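Local coordinates for ofchtiv-allosamidin (PDB 6JMB), which probably hydrolyses chitin as a group IV insect chitinase of glycosyl hydrolase family 18, and is held here in complex with the inhibitor allosamidin, at residues Thr162-Ala167 with Gly189-Asp194. Sequence-based numbering, arbitrary orientation.
Sequences TVAVSA and GVMTYD. With AMI (allosamizoline), chain C.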
loop_
_atom_site.group_PDB
_atom_site.type_symbol
_atom_site.label_atom_id
_atom_site.label_comp_id
_atom_site.label_asym_id
_atom_site.label_seq_id
_atom_site.Cartn_x
_atom_site.Cartn_y
_atom_site.Cartn_z
ATOM N N THR A 162 -3.271 13.517 -1.887
ATOM C CA THR A 162 -2.269 12.521 -2.252
ATOM C C THR A 162 -2.913 11.456 -3.121
ATOM O O THR A 162 -4.138 11.386 -3.246
ATOM C CB THR A 162 -1.648 11.876 -1.005
ATOM O OG1 THR A 162 -2.643 11.108 -0.313
ATOM C CG2 THR A 162 -1.099 12.941 -0.070
ATOM N N VAL A 163 -2.072 10.632 -3.751
ATOM C CA VAL A 163 -2.544 9.487 -4.516
ATOM C C VAL A 163 -1.725 8.260 -4.152
ATOM O O VAL A 163 -0.601 8.354 -3.655
ATOM C CB VAL A 163 -2.489 9.718 -6.044
ATOM C CG1 VAL A 163 -3.464 10.819 -6.464
ATOM C CG2 VAL A 163 -1.053 10.028 -6.487
ATOM N N ALA A 164 -2.321 7.100 -4.403
ATOM C CA ALA A 164 -1.625 5.822 -4.421
ATOM C C ALA A 164 -1.715 5.301 -5.843
ATOM O O ALA A 164 -2.793 5.333 -6.444
ATOM C CB ALA A 164 -2.291 4.825 -3.476
ATOM N N VAL A 165 -0.588 4.843 -6.390
ATOM C CA VAL A 165 -0.498 4.491 -7.804
ATOM C C VAL A 165 0.150 3.128 -7.994
ATOM O O VAL A 165 0.951 2.673 -7.171
ATOM C CB VAL A 165 0.281 5.547 -8.615
ATOM C CG1 VAL A 165 -0.424 6.903 -8.555
ATOM C CG2 VAL A 165 1.711 5.651 -8.104
ATOM N N SER A 166 -0.187 2.487 -9.111
ATOM C CA SER A 166 0.506 1.269 -9.507
ATOM C C SER A 166 1.970 1.569 -9.818
ATOM O O SER A 166 2.342 2.693 -10.175
ATOM C CB SER A 166 -0.172 0.637 -10.721
ATOM O OG SER A 166 -0.182 1.546 -11.810
ATOM N N ALA A 167 2.813 0.549 -9.663
ATOM C CA ALA A 167 4.250 0.764 -9.532
ATOM C C ALA A 167 5.024 0.623 -10.839
ATOM O O ALA A 167 5.699 1.565 -11.266
ATOM C CB ALA A 167 4.829 -0.170 -8.466
ATOM N N GLY A 189 2.188 8.068 -3.492
ATOM C CA GLY A 189 2.534 6.817 -2.847
ATOM C C GLY A 189 2.600 5.707 -3.873
ATOM O O GLY A 189 1.561 5.244 -4.347
ATOM N N VAL A 190 3.804 5.289 -4.254
ATOM C CA VAL A 190 3.952 4.260 -5.279
ATOM C C VAL A 190 3.819 2.896 -4.615
ATOM O O VAL A 190 4.534 2.587 -3.657
ATOM C CB VAL A 190 5.291 4.398 -6.016
ATOM C CG1 VAL A 190 5.366 3.411 -7.163
ATOM C CG2 VAL A 190 5.473 5.824 -6.530
ATOM N N MET A 191 2.894 2.081 -5.115
ATOM C CA MET A 191 2.575 0.798 -4.480
ATOM C C MET A 191 3.550 -0.279 -4.960
ATOM O O MET A 191 3.218 -1.178 -5.739
ATOM C CB MET A 191 1.123 0.416 -4.739
ATOM C CG MET A 191 0.135 1.342 -4.052
ATOM S SD MET A 191 -1.575 0.767 -4.168
ATOM C CE MET A 191 -1.963 1.214 -5.859
ATOM N N THR A 192 4.780 -0.177 -4.449
ATOM C CA THR A 192 5.889 -1.060 -4.821
ATOM C C THR A 192 5.820 -2.399 -4.075
ATOM O O THR A 192 6.691 -2.772 -3.288
ATOM C CB THR A 192 7.224 -0.338 -4.642
ATOM O OG1 THR A 192 7.164 0.528 -3.496
ATOM C CG2 THR A 192 7.551 0.498 -5.879
ATOM N N TYR A 193 4.742 -3.124 -4.353
ATOM C CA TYR A 193 4.489 -4.461 -3.829
ATOM C C TYR A 193 3.416 -5.073 -4.720
ATOM O O TYR A 193 3.016 -4.478 -5.723
ATOM C CB TYR A 193 4.111 -4.436 -2.340
ATOM C CG TYR A 193 3.235 -3.270 -1.940
ATOM C CD1 TYR A 193 1.903 -3.208 -2.328
ATOM C CD2 TYR A 193 3.743 -2.226 -1.183
ATOM C CE1 TYR A 193 1.097 -2.141 -1.961
ATOM C CE2 TYR A 193 2.945 -1.160 -0.808
ATOM C CZ TYR A 193 1.633 -1.124 -1.209
ATOM O OH TYR A 193 0.840 -0.059 -0.847
ATOM N N ASP A 194 2.960 -6.279 -4.366
ATOM C CA ASP A 194 2.105 -7.062 -5.265
ATOM C C ASP A 194 2.777 -7.277 -6.619
ATOM O O ASP A 194 2.107 -7.420 -7.649
ATOM C CB ASP A 194 0.714 -6.446 -5.439
ATOM C CG ASP A 194 0.023 -6.204 -4.125
ATOM O OD1 ASP A 194 0.119 -7.075 -3.238
ATOM O OD2 ASP A 194 -0.619 -5.143 -3.982
HETATM C C1 AMI C . -3.227 -1.877 -1.887
HETATM C C2 AMI C . -4.663 -1.290 -2.195
HETATM C C3 AMI C . -5.536 -1.992 -1.280
HETATM C C4 AMI C . -4.867 -3.417 -1.102
HETATM C C5 AMI C . -3.479 -3.039 -0.887
HETATM C C6 AMI C . -2.471 -4.228 -1.095
HETATM C C7 AMI C . -3.343 0.275 -1.357
HETATM C C8 AMI C . -3.776 2.770 -1.099
HETATM C C9 AMI C . -1.547 1.771 -0.325
HETATM N N2 AMI C . -4.579 -0.007 -1.957
HETATM N N7 AMI C . -2.895 1.607 -0.931
HETATM O O3 AMI C . -6.868 -2.040 -1.789
HETATM O O4 AMI C . -5.297 -4.145 0.041
HETATM O O6 AMI C . -2.692 -4.785 -2.374
HETATM O O7 AMI C . -2.532 -0.810 -1.205
HETATM O O HOH W 1 1.552 -1.558 -7.831
#
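The backbone of M191, whose side chain reaches across to V165, lies beneath the ring of Y193, its C 4.0 Å from the ring plane and over the centre. At the edge of that ring, near its plane, sits allosamizoline O7, toward which Y193 OH directs a weak hydrogen bond; CG of D194 occupies the edge too. D194 OD2 accepts a hydrogen bond from the hydroxymethyl O6 of allosamizoline, 2.6 Å, while OD1 is held by R252 and Y250. The extended start of the M191 chain carries SD to 3.4 Å from AMI C7, and the bend at chi3 (-77°) then turns CE back to 3.5 Å from V165 O. A164 CB lines the same side of the pocket, 3.5 Å from AMI C8.

Behind it, parallel strands are laced by G189 N to V163 O, V165 N to G189 O and M191 N to V165 O, the last being 2.9 Å and nearly straight onto the carbonyl. Where the strands part, a water bridges M191 O and, weakly, A167 N. On the face away from the ligand, V190 CG1, anti to its backbone N (-174°), meets A167 CB at 3.8 Å. The pair illustrates how TIM-barrel strand ends build a family 18 substrate cleft: strand 160-165 also pairs with 120-124, strand 187-190 with 243-256, and W233 and A229 of helix 226-235 pack against the outer side.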